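Local coordinates for YueI protein (Bacillus subtilis, PDB 2OHW), which is of unknown function, a small protein of the DUF1694 family built on a four-stranded mixed beta sheet flanked by helices, at residues M7-P18 with H27-E35; H63-L73 with H101-I112. All blocks are in the same frame, centred on the assembly; numbering follows the deposited sequence.

Contact 1: M7-P18 with H27-E35; sequences MDLYLQQGMYGP and HLFLGSLRE
Arg34 reaches across to the turn after helix 5-12 and takes hold of the backbone carbonyl of Met15. Followed outward, its CB leads toward the other segment and CG lies 3.5 Å from Gly17 O. The bend at chi2 (65°) then swings CD against the hydroxyl of Tyr10, 3.3 Å from its OH. Beyond CD, the guanidinium presents its NE and NH1 side to one acceptor: NE to Met15 O is 2.9 Å, and NH1 to the same Met15 O is also 2.9 Å. The two N-H groups have to converge on a single oxygen, so neither bond is straight, with angles of 146° and 143°, yet the oxygen stays close to the guanidinium plane. NH1 also donates to Arg116 O, which ties this corner to a later part of the chain, and NH2 at the tip is likewise hydrogen-bonded elsewhere in the structure.

Helix 5-12 ends in a Schellman motif, Gly14 at positive phi, and the carbonyl that Arg34 grips belongs to the residue just after it. Tyr10 braces the same turn from within the helix. Its OH donates to Gly17 O at 2.7 Å, with that oxygen in the plane of the ring, while Met15 CA lies over one ring face near the rim.

Away from the arginine the contact turns apolar. Leu28 sends CD2 to the edge of the Tyr10 ring, 3.8 Å from CE2. Leu11 and Leu28 run alongside each other in opposite senses, the CD2 methyl of Leu11 against CD1 of Leu28. Met15 SD sits obliquely to the Phe29 ring in a Met-aromatic contact, 3.7 Å from CE1. The Phe29 ring also has Leu28 CD2 over one face and Tyr10 OH at its edge.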
loop_
_atom_site.group_PDB
_atom_site.type_symbol
_atom_site.label_atom_id
_atom_site.label_comp_id
_atom_site.label_asym_id
_atom_site.label_seq_id
_atom_site.Cartn_x
_atom_site.Cartn_y
_atom_site.Cartn_z
ATOM N N MET A 7 -0.857 16.695 -5.038
ATOM C CA MET A 7 -0.559 15.288 -4.709
ATOM C C MET A 7 -0.132 15.149 -3.256
ATOM O O MET A 7 -0.526 14.200 -2.573
ATOM C CB MET A 7 0.527 14.736 -5.636
ATOM C CG MET A 7 1.043 13.312 -5.319
ATOM S SD MET A 7 -0.214 11.978 -5.393
ATOM C CE MET A 7 -0.848 12.289 -7.018
ATOM N N ASP A 8 0.674 16.093 -2.778
ATOM C CA ASP A 8 1.082 16.093 -1.386
ATOM C C ASP A 8 -0.132 16.179 -0.481
ATOM O O ASP A 8 -0.158 15.537 0.565
ATOM C CB ASP A 8 2.025 17.254 -1.063
ATOM C CG ASP A 8 3.395 17.092 -1.678
ATOM O OD1 ASP A 8 3.720 16.011 -2.233
ATOM O OD2 ASP A 8 4.157 18.078 -1.601
ATOM N N LEU A 9 -1.133 16.968 -0.865
ATOM C CA LEU A 9 -2.316 17.109 -0.046
ATOM C C LEU A 9 -3.101 15.802 -0.055
ATOM O O LEU A 9 -3.556 15.344 0.996
ATOM C CB LEU A 9 -3.202 18.282 -0.498
ATOM C CG LEU A 9 -4.309 18.605 0.525
ATOM C CD1 LEU A 9 -3.733 19.032 1.879
ATOM C CD2 LEU A 9 -5.283 19.658 0.025
ATOM N N TYR A 10 -3.225 15.194 -1.229
ATOM C CA TYR A 10 -3.880 13.877 -1.348
ATOM C C TYR A 10 -3.236 12.866 -0.413
ATOM O O TYR A 10 -3.924 12.147 0.322
ATOM C CB TYR A 10 -3.773 13.400 -2.793
ATOM C CG TYR A 10 -4.356 12.048 -3.095
ATOM C CD1 TYR A 10 -5.721 11.903 -3.341
ATOM C CD2 TYR A 10 -3.541 10.927 -3.224
ATOM C CE1 TYR A 10 -6.262 10.662 -3.650
ATOM C CE2 TYR A 10 -4.076 9.685 -3.534
ATOM C CZ TYR A 10 -5.437 9.562 -3.768
ATOM O OH TYR A 10 -5.979 8.334 -4.121
ATOM N N LEU A 11 -1.913 12.816 -0.432
ATOM C CA LEU A 11 -1.181 11.935 0.494
ATOM C C LEU A 11 -1.376 12.298 1.971
ATOM O O LEU A 11 -1.682 11.437 2.798
ATOM C CB LEU A 11 0.306 11.913 0.149
ATOM C CG LEU A 11 0.677 11.377 -1.237
ATOM C CD1 LEU A 11 2.129 11.661 -1.488
ATOM C CD2 LEU A 11 0.417 9.861 -1.279
ATOM N N GLN A 12 -1.239 13.577 2.302
ATOM C CA GLN A 12 -1.305 14.002 3.703
ATOM C C GLN A 12 -2.661 13.655 4.302
ATOM O O GLN A 12 -2.748 13.255 5.474
ATOM C CB GLN A 12 -1.035 15.510 3.783
ATOM C CG GLN A 12 -1.261 16.173 5.140
ATOM C CD GLN A 12 -0.888 17.634 5.077
ATOM O OE1 GLN A 12 0.281 17.972 4.874
ATOM N NE2 GLN A 12 -1.878 18.501 5.211
ATOM N N GLN A 13 -3.706 13.769 3.487
ATOM C CA GLN A 13 -5.068 13.532 3.967
ATOM C C GLN A 13 -5.554 12.091 3.878
ATOM O O GLN A 13 -6.690 11.809 4.218
ATOM C CB GLN A 13 -6.040 14.467 3.266
ATOM C CG GLN A 13 -5.777 15.914 3.605
ATOM C CD GLN A 13 -6.943 16.795 3.283
ATOM O OE1 GLN A 13 -7.729 16.503 2.374
ATOM N NE2 GLN A 13 -7.049 17.910 4.005
ATOM N N GLY A 14 -4.699 11.184 3.427
ATOM C CA GLY A 14 -5.014 9.753 3.497
ATOM C C GLY A 14 -5.491 9.090 2.226
ATOM O O GLY A 14 -6.001 7.969 2.270
ATOM N N MET A 15 -5.340 9.775 1.097
ATOM C CA MET A 15 -5.539 9.163 -0.227
ATOM C C MET A 15 -7.002 8.813 -0.494
ATOM O O MET A 15 -7.326 7.738 -1.014
ATOM C CB MET A 15 -4.600 7.947 -0.430
ATOM C CG MET A 15 -3.075 8.271 -0.280
ATOM S SD MET A 15 -1.981 6.787 -0.276
ATOM C CE MET A 15 -2.447 6.066 1.300
ATOM N N TYR A 16 -7.881 9.748 -0.131
ATOM C CA TYR A 16 -9.300 9.636 -0.434
ATOM C C TYR A 16 -9.614 9.985 -1.889
ATOM O O TYR A 16 -9.301 11.079 -2.373
ATOM C CB TYR A 16 -10.101 10.564 0.469
ATOM C CG TYR A 16 -10.201 10.080 1.884
ATOM C CD1 TYR A 16 -11.200 9.182 2.264
ATOM C CD2 TYR A 16 -9.295 10.518 2.852
ATOM C CE1 TYR A 16 -11.293 8.725 3.576
ATOM C CE2 TYR A 16 -9.377 10.071 4.153
ATOM C CZ TYR A 16 -10.380 9.178 4.507
ATOM O OH TYR A 16 -10.470 8.749 5.805
ATOM N N GLY A 17 -10.249 9.050 -2.577
ATOM C CA GLY A 17 -10.733 9.289 -3.936
ATOM C C GLY A 17 -9.720 9.080 -5.050
ATOM O O GLY A 17 -8.569 8.722 -4.802
ATOM N N PRO A 18 -10.140 9.325 -6.303
ATOM C CA PRO A 18 -9.263 9.053 -7.434
ATOM C C PRO A 18 -8.251 10.167 -7.681
ATOM O O PRO A 18 -8.399 11.278 -7.153
ATOM C CB PRO A 18 -10.243 8.976 -8.606
ATOM C CG PRO A 18 -11.323 9.955 -8.245
ATOM C CD PRO A 18 -11.439 9.890 -6.730
ATOM N N HIS A 27 1.401 4.770 -10.744
ATOM C CA HIS A 27 2.716 5.202 -10.285
ATOM C C HIS A 27 2.799 5.394 -8.768
ATOM O O HIS A 27 3.882 5.270 -8.198
ATOM C CB HIS A 27 3.170 6.458 -11.024
ATOM C CG HIS A 27 3.376 6.249 -12.496
ATOM N ND1 HIS A 27 2.938 7.149 -13.444
ATOM C CD2 HIS A 27 3.975 5.244 -13.179
ATOM C CE1 HIS A 27 3.261 6.708 -14.648
ATOM N NE2 HIS A 27 3.887 5.552 -14.515
ATOM N N LEU A 28 1.671 5.701 -8.123
ATOM C CA LEU A 28 1.622 5.796 -6.657
ATOM C C LEU A 28 1.442 4.417 -5.994
ATOM O O LEU A 28 2.155 4.077 -5.037
ATOM C CB LEU A 28 0.519 6.754 -6.195
ATOM C CG LEU A 28 0.294 6.870 -4.672
ATOM C CD1 LEU A 28 1.511 7.346 -3.910
ATOM C CD2 LEU A 28 -0.887 7.800 -4.389
ATOM N N PHE A 29 0.475 3.650 -6.501
ATOM C CA PHE A 29 0.029 2.422 -5.848
ATOM C C PHE A 29 0.692 1.131 -6.337
ATOM O O PHE A 29 0.058 0.062 -6.369
ATOM C CB PHE A 29 -1.499 2.320 -5.914
ATOM C CG PHE A 29 -2.206 3.409 -5.140
ATOM C CD1 PHE A 29 -2.204 3.397 -3.745
ATOM C CD2 PHE A 29 -2.881 4.421 -5.800
ATOM C CE1 PHE A 29 -2.858 4.410 -3.028
ATOM C CE2 PHE A 29 -3.546 5.424 -5.092
ATOM C CZ PHE A 29 -3.527 5.424 -3.709
ATOM N N LEU A 30 1.974 1.238 -6.694
ATOM C CA LEU A 30 2.783 0.065 -7.071
ATOM C C LEU A 30 2.153 -0.725 -8.215
ATOM O O LEU A 30 2.228 -1.959 -8.259
ATOM C CB LEU A 30 3.032 -0.843 -5.853
ATOM C CG LEU A 30 3.812 -0.211 -4.695
ATOM C CD1 LEU A 30 3.848 -1.151 -3.483
ATOM C CD2 LEU A 30 5.218 0.153 -5.134
ATOM N N GLY A 31 1.548 0.015 -9.141
ATOM C CA GLY A 31 0.976 -0.554 -10.360
ATOM C C GLY A 31 -0.529 -0.720 -10.334
ATOM O O GLY A 31 -1.129 -0.964 -11.383
ATOM N N SER A 32 -1.147 -0.590 -9.154
ATOM C CA SER A 32 -2.599 -0.752 -9.023
ATOM C C SER A 32 -3.365 0.542 -9.270
ATOM O O SER A 32 -2.849 1.647 -9.049
ATOM C CB SER A 32 -2.956 -1.273 -7.625
ATOM O OG SER A 32 -4.366 -1.447 -7.498
ATOM N N LEU A 33 -4.607 0.408 -9.738
ATOM C CA LEU A 33 -5.515 1.554 -9.794
ATOM C C LEU A 33 -6.088 1.833 -8.401
ATOM O O LEU A 33 -6.273 0.919 -7.597
ATOM C CB LEU A 33 -6.667 1.290 -10.785
ATOM C CG LEU A 33 -6.324 1.223 -12.284
ATOM C CD1 LEU A 33 -7.575 1.021 -13.136
ATOM C CD2 LEU A 33 -5.565 2.456 -12.728
ATOM N N ARG A 34 -6.408 3.095 -8.127
ATOM C CA ARG A 34 -6.952 3.440 -6.810
ATOM C C ARG A 34 -8.218 2.635 -6.483
ATOM O O ARG A 34 -8.449 2.261 -5.323
ATOM C CB ARG A 34 -7.240 4.938 -6.736
ATOM C CG ARG A 34 -7.943 5.385 -5.474
ATOM C CD ARG A 34 -7.077 5.189 -4.232
ATOM N NE ARG A 34 -7.749 5.693 -3.033
ATOM C CZ ARG A 34 -8.734 5.053 -2.415
ATOM N NH1 ARG A 34 -9.280 5.582 -1.325
ATOM N NH2 ARG A 34 -9.170 3.883 -2.883
ATOM N N GLU A 35 -9.045 2.365 -7.497
ATOM C CA GLU A 35 -10.298 1.656 -7.257
ATOM C C GLU A 35 -10.094 0.225 -6.749
ATOM O O GLU A 35 -11.034 -0.371 -6.227
ATOM C CB GLU A 35 -11.178 1.640 -8.526
ATOM C CG GLU A 35 -10.638 0.797 -9.656
ATOM C CD GLU A 35 -11.481 0.887 -10.918
ATOM O OE1 GLU A 35 -12.314 1.808 -11.017
ATOM O OE2 GLU A 35 -11.295 0.032 -11.807
#

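Contact 2: H63-L73 with H101-I112; sequences HNVTLLINGEL and HTPLGIVIAADI
Asn70 ND2 donates twice where strand 65-70 ends: to Leu104 O at 2.9 Å, nearly straight at 172°, and to a water that also accepts from Thr102 N. With CG swung away from the backbone N (chi1 -170°), the amide extends the strand pairing, for Asn70 N itself donates to Gly105 O. OD1 takes Glu72 N at 2.9 Å in an Asx turn, and beyond it the Glu72 carboxylate stands over one face of the His101 ring.

Along the strands, Leu68 N gives a bond of 2.8 Å to Val107 O, and Val107 N returns one to Leu68 O. Thr66 and Ala109 exchange bonds in the same way, Thr66 N lying 2.9 Å from Ala109 O. On the face with Val65 and Ile69, Leu67 CD1 comes down on Ile106 CG2 at 3.5 Å, and Val65 CG2 meets Ile108 CG2 at 3.9 Å; helix 75-87 packs against this side through Ala85, Tyr78 and Tyr81. On the other face Leu68 CD1 approaches Ala109 CB. The result is an antiparallel pair of central strands in a mixed four-stranded sheet, with a classic beta bulge at Gly105 and Ile106 facing Leu41 of strand 37-42.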
loop_
_atom_site.group_PDB
_atom_site.type_symbol
_atom_site.label_atom_id
_atom_site.label_comp_id
_atom_site.label_asym_id
_atom_site.label_seq_id
_atom_site.Cartn_x
_atom_site.Cartn_y
_atom_site.Cartn_z
ATOM N N HIS A 63 -10.532 -11.474 -0.361
ATOM C CA HIS A 63 -10.805 -12.441 -1.396
ATOM C C HIS A 63 -10.106 -11.919 -2.645
ATOM O O HIS A 63 -10.321 -10.766 -3.044
ATOM C CB HIS A 63 -12.323 -12.587 -1.588
ATOM C CG HIS A 63 -12.868 -11.887 -2.794
ATOM N ND1 HIS A 63 -13.185 -12.560 -3.956
ATOM C CD2 HIS A 63 -13.177 -10.586 -3.016
ATOM C CE1 HIS A 63 -13.648 -11.701 -4.848
ATOM N NE2 HIS A 63 -13.652 -10.497 -4.305
ATOM N N ASN A 64 -9.254 -12.756 -3.225
ATOM C CA ASN A 64 -8.574 -12.451 -4.472
ATOM C C ASN A 64 -7.854 -11.102 -4.423
ATOM O O ASN A 64 -8.091 -10.219 -5.243
ATOM C CB ASN A 64 -9.549 -12.553 -5.652
ATOM C CG ASN A 64 -10.132 -13.956 -5.810
ATOM O OD1 ASN A 64 -11.275 -14.119 -6.237
ATOM N ND2 ASN A 64 -9.350 -14.970 -5.458
ATOM N N VAL A 65 -6.991 -10.958 -3.425
ATOM C CA VAL A 65 -6.102 -9.805 -3.355
ATOM C C VAL A 65 -4.664 -10.270 -3.522
ATOM O O VAL A 65 -4.362 -11.465 -3.386
ATOM C CB VAL A 65 -6.250 -8.992 -2.037
ATOM C CG1 VAL A 65 -7.673 -8.441 -1.881
ATOM C CG2 VAL A 65 -5.817 -9.801 -0.812
ATOM N N THR A 66 -3.796 -9.312 -3.822
ATOM C CA THR A 66 -2.359 -9.537 -3.877
ATOM C C THR A 66 -1.681 -8.549 -2.937
ATOM O O THR A 66 -2.106 -7.399 -2.823
ATOM C CB THR A 66 -1.826 -9.346 -5.304
ATOM O OG1 THR A 66 -2.546 -10.210 -6.202
ATOM C CG2 THR A 66 -0.330 -9.661 -5.404
ATOM N N LEU A 67 -0.621 -9.005 -2.287
ATOM C CA LEU A 67 0.248 -8.126 -1.526
ATOM C C LEU A 67 1.374 -7.589 -2.433
ATOM O O LEU A 67 2.255 -8.345 -2.865
ATOM C CB LEU A 67 0.815 -8.890 -0.323
ATOM C CG LEU A 67 1.898 -8.164 0.469
ATOM C CD1 LEU A 67 1.303 -6.939 1.128
ATOM C CD2 LEU A 67 2.533 -9.093 1.505
ATOM N N LEU A 68 1.324 -6.293 -2.738
ATOM C CA LEU A 68 2.341 -5.624 -3.546
ATOM C C LEU A 68 3.350 -4.964 -2.599
ATOM O O LEU A 68 2.945 -4.273 -1.645
ATOM C CB LEU A 68 1.704 -4.550 -4.425
ATOM C CG LEU A 68 0.587 -5.008 -5.386
ATOM C CD1 LEU A 68 0.045 -3.825 -6.179
ATOM C CD2 LEU A 68 1.107 -6.082 -6.338
ATOM N N ILE A 69 4.644 -5.187 -2.863
ATOM C CA ILE A 69 5.724 -4.721 -1.989
ATOM C C ILE A 69 6.677 -3.880 -2.821
ATOM O O ILE A 69 7.100 -4.293 -3.903
ATOM C CB ILE A 69 6.486 -5.912 -1.407
ATOM C CG1 ILE A 69 5.570 -6.747 -0.520
ATOM C CG2 ILE A 69 7.717 -5.450 -0.621
ATOM C CD1 ILE A 69 6.068 -8.182 -0.347
ATOM N N ASN A 70 7.032 -2.708 -2.310
ATOM C CA ASN A 70 7.984 -1.831 -2.949
ATOM C C ASN A 70 9.395 -2.416 -2.883
ATOM O O ASN A 70 9.955 -2.542 -1.800
ATOM C CB ASN A 70 7.959 -0.482 -2.221
ATOM C CG ASN A 70 8.729 0.582 -2.936
ATOM O OD1 ASN A 70 9.728 0.299 -3.605
ATOM N ND2 ASN A 70 8.290 1.828 -2.785
ATOM N N GLY A 71 9.969 -2.747 -4.043
ATOM C CA GLY A 71 11.306 -3.339 -4.137
ATOM C C GLY A 71 12.444 -2.457 -3.650
ATOM O O GLY A 71 13.580 -2.937 -3.523
ATOM N N GLU A 72 12.172 -1.181 -3.361
ATOM C CA GLU A 72 13.219 -0.344 -2.758
ATOM C C GLU A 72 13.547 -0.779 -1.331
ATOM O O GLU A 72 14.626 -0.457 -0.809
ATOM C CB GLU A 72 12.816 1.124 -2.737
ATOM C CG GLU A 72 12.461 1.646 -4.101
ATOM C CD GLU A 72 13.272 2.832 -4.506
ATOM O OE1 GLU A 72 13.731 3.597 -3.630
ATOM O OE2 GLU A 72 13.453 3.003 -5.727
ATOM N N LEU A 73 12.587 -1.459 -0.692
ATOM C CA LEU A 73 12.742 -1.967 0.663
ATOM C C LEU A 73 13.605 -3.226 0.676
ATOM O O LEU A 73 13.572 -4.009 -0.264
ATOM C CB LEU A 73 11.366 -2.304 1.248
ATOM C CG LEU A 73 10.434 -1.116 1.497
ATOM C CD1 LEU A 73 9.043 -1.659 1.823
ATOM C CD2 LEU A 73 10.975 -0.284 2.642
ATOM N N HIS A 101 9.443 7.499 -7.815
ATOM C CA HIS A 101 9.654 7.188 -6.416
ATOM C C HIS A 101 8.275 7.311 -5.800
ATOM O O HIS A 101 7.609 8.328 -5.979
ATOM C CB HIS A 101 10.629 8.177 -5.774
ATOM C CG HIS A 101 11.432 7.603 -4.647
ATOM N ND1 HIS A 101 10.903 6.733 -3.718
ATOM C CD2 HIS A 101 12.725 7.791 -4.291
ATOM C CE1 HIS A 101 11.840 6.400 -2.847
ATOM N NE2 HIS A 101 12.956 7.026 -3.172
ATOM N N THR A 102 7.805 6.254 -5.156
ATOM C CA THR A 102 6.548 6.323 -4.438
ATOM C C THR A 102 6.844 6.188 -2.955
ATOM O O THR A 102 7.713 5.420 -2.575
ATOM C CB THR A 102 5.544 5.218 -4.874
ATOM O OG1 THR A 102 4.401 5.270 -4.014
ATOM C CG2 THR A 102 6.147 3.805 -4.750
ATOM N N PRO A 103 6.098 6.912 -2.108
ATOM C CA PRO A 103 6.311 6.779 -0.666
ATOM C C PRO A 103 5.643 5.532 -0.093
ATOM O O PRO A 103 5.794 5.262 1.088
ATOM C CB PRO A 103 5.607 8.019 -0.111
ATOM C CG PRO A 103 4.497 8.261 -1.072
ATOM C CD PRO A 103 5.046 7.899 -2.420
ATOM N N LEU A 104 4.884 4.799 -0.907
ATOM C CA LEU A 104 4.165 3.609 -0.412
ATOM C C LEU A 104 5.088 2.404 -0.372
ATOM O O LEU A 104 5.822 2.148 -1.334
ATOM C CB LEU A 104 2.899 3.339 -1.244
ATOM C CG LEU A 104 1.917 4.523 -1.175
ATOM C CD1 LEU A 104 0.639 4.174 -1.875
ATOM C CD2 LEU A 104 1.636 4.964 0.268
ATOM N N GLY A 105 5.030 1.658 0.727
ATOM C CA GLY A 105 5.848 0.461 0.943
ATOM C C GLY A 105 5.111 -0.817 0.604
ATOM O O GLY A 105 5.685 -1.742 0.044
ATOM N N ILE A 106 3.830 -0.867 0.946
ATOM C CA ILE A 106 3.010 -2.049 0.722
ATOM C C ILE A 106 1.653 -1.572 0.246
ATOM O O ILE A 106 1.149 -0.542 0.734
ATOM C CB ILE A 106 2.884 -2.887 2.027
ATOM C CG1 ILE A 106 4.093 -3.825 2.140
ATOM C CG2 ILE A 106 1.530 -3.575 2.145
ATOM C CD1 ILE A 106 4.200 -4.523 3.453
ATOM N N VAL A 107 1.104 -2.268 -0.749
ATOM C CA VAL A 107 -0.273 -2.028 -1.196
ATOM C C VAL A 107 -0.964 -3.381 -1.288
ATOM O O VAL A 107 -0.444 -4.297 -1.922
ATOM C CB VAL A 107 -0.316 -1.341 -2.582
ATOM C CG1 VAL A 107 -1.742 -1.237 -3.109
ATOM C CG2 VAL A 107 0.322 0.049 -2.523
ATOM N N ILE A 108 -2.114 -3.511 -0.632
ATOM C CA ILE A 108 -2.964 -4.680 -0.799
ATOM C C ILE A 108 -3.998 -4.306 -1.840
ATOM O O ILE A 108 -4.773 -3.367 -1.633
ATOM C CB ILE A 108 -3.625 -5.116 0.524
ATOM C CG1 ILE A 108 -2.541 -5.464 1.555
ATOM C CG2 ILE A 108 -4.572 -6.320 0.298
ATOM C CD1 ILE A 108 -3.017 -5.670 2.998
ATOM N N ALA A 109 -3.982 -5.004 -2.971
ATOM C CA ALA A 109 -4.852 -4.665 -4.104
ATOM C C ALA A 109 -5.730 -5.842 -4.463
ATOM O O ALA A 109 -5.250 -6.973 -4.575
ATOM C CB ALA A 109 -4.015 -4.253 -5.307
ATOM N N ALA A 110 -7.009 -5.563 -4.666
ATOM C CA ALA A 110 -7.959 -6.567 -5.144
ATOM C C ALA A 110 -7.854 -6.744 -6.656
ATOM O O ALA A 110 -7.310 -5.893 -7.371
ATOM C CB ALA A 110 -9.375 -6.180 -4.748
ATOM N N ASP A 111 -8.389 -7.852 -7.160
ATOM C CA ASP A 111 -8.310 -8.101 -8.604
ATOM C C ASP A 111 -9.467 -7.434 -9.360
ATOM O O ASP A 111 -9.498 -7.451 -10.599
ATOM C CB ASP A 111 -8.223 -9.606 -8.905
ATOM C CG ASP A 111 -9.476 -10.352 -8.520
ATOM O OD1 ASP A 111 -10.246 -9.842 -7.690
ATOM O OD2 ASP A 111 -9.695 -11.468 -9.052
ATOM N N ILE A 112 -10.398 -6.844 -8.606
ATOM C CA ILE A 112 -11.512 -6.064 -9.154
ATOM C C ILE A 112 -11.699 -4.753 -8.385
ATOM O O ILE A 112 -11.089 -4.544 -7.336
ATOM C CB ILE A 112 -12.830 -6.867 -9.096
ATOM C CG1 ILE A 112 -13.211 -7.173 -7.640
ATOM C CG2 ILE A 112 -12.714 -8.146 -9.933
ATOM C CD1 ILE A 112 -14.567 -7.875 -7.463
HETATM O O HOH W 1 -12.285 -11.405 -7.525
HETATM O O HOH W 2 9.694 4.070 -4.028
#

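Overall arrangement
Contact 2 is largely buried, its centre about 5 Å from the centre of the chain, though its two ends come to the surface; the centre of contact 1 lies about 9 Å out, and that contact is only partly buried. Backbone bonds between two strands, with apolar side chains on both faces, hold contact 2; contact 1 joins a helix end and its turn to a neighbouring helix end and loop, relying on one arginine and a set of apolar side chains. The two centres are about 12 Å apart and the contacts meet directly: Thr102 OG1 is probably hydrogen-bonded to Leu28 O, and Phe29 packs on Leu104. Segment 27-35 thus lies between the N-terminal helix and the sheet, with Leu30 O resting against Leu68 CD1.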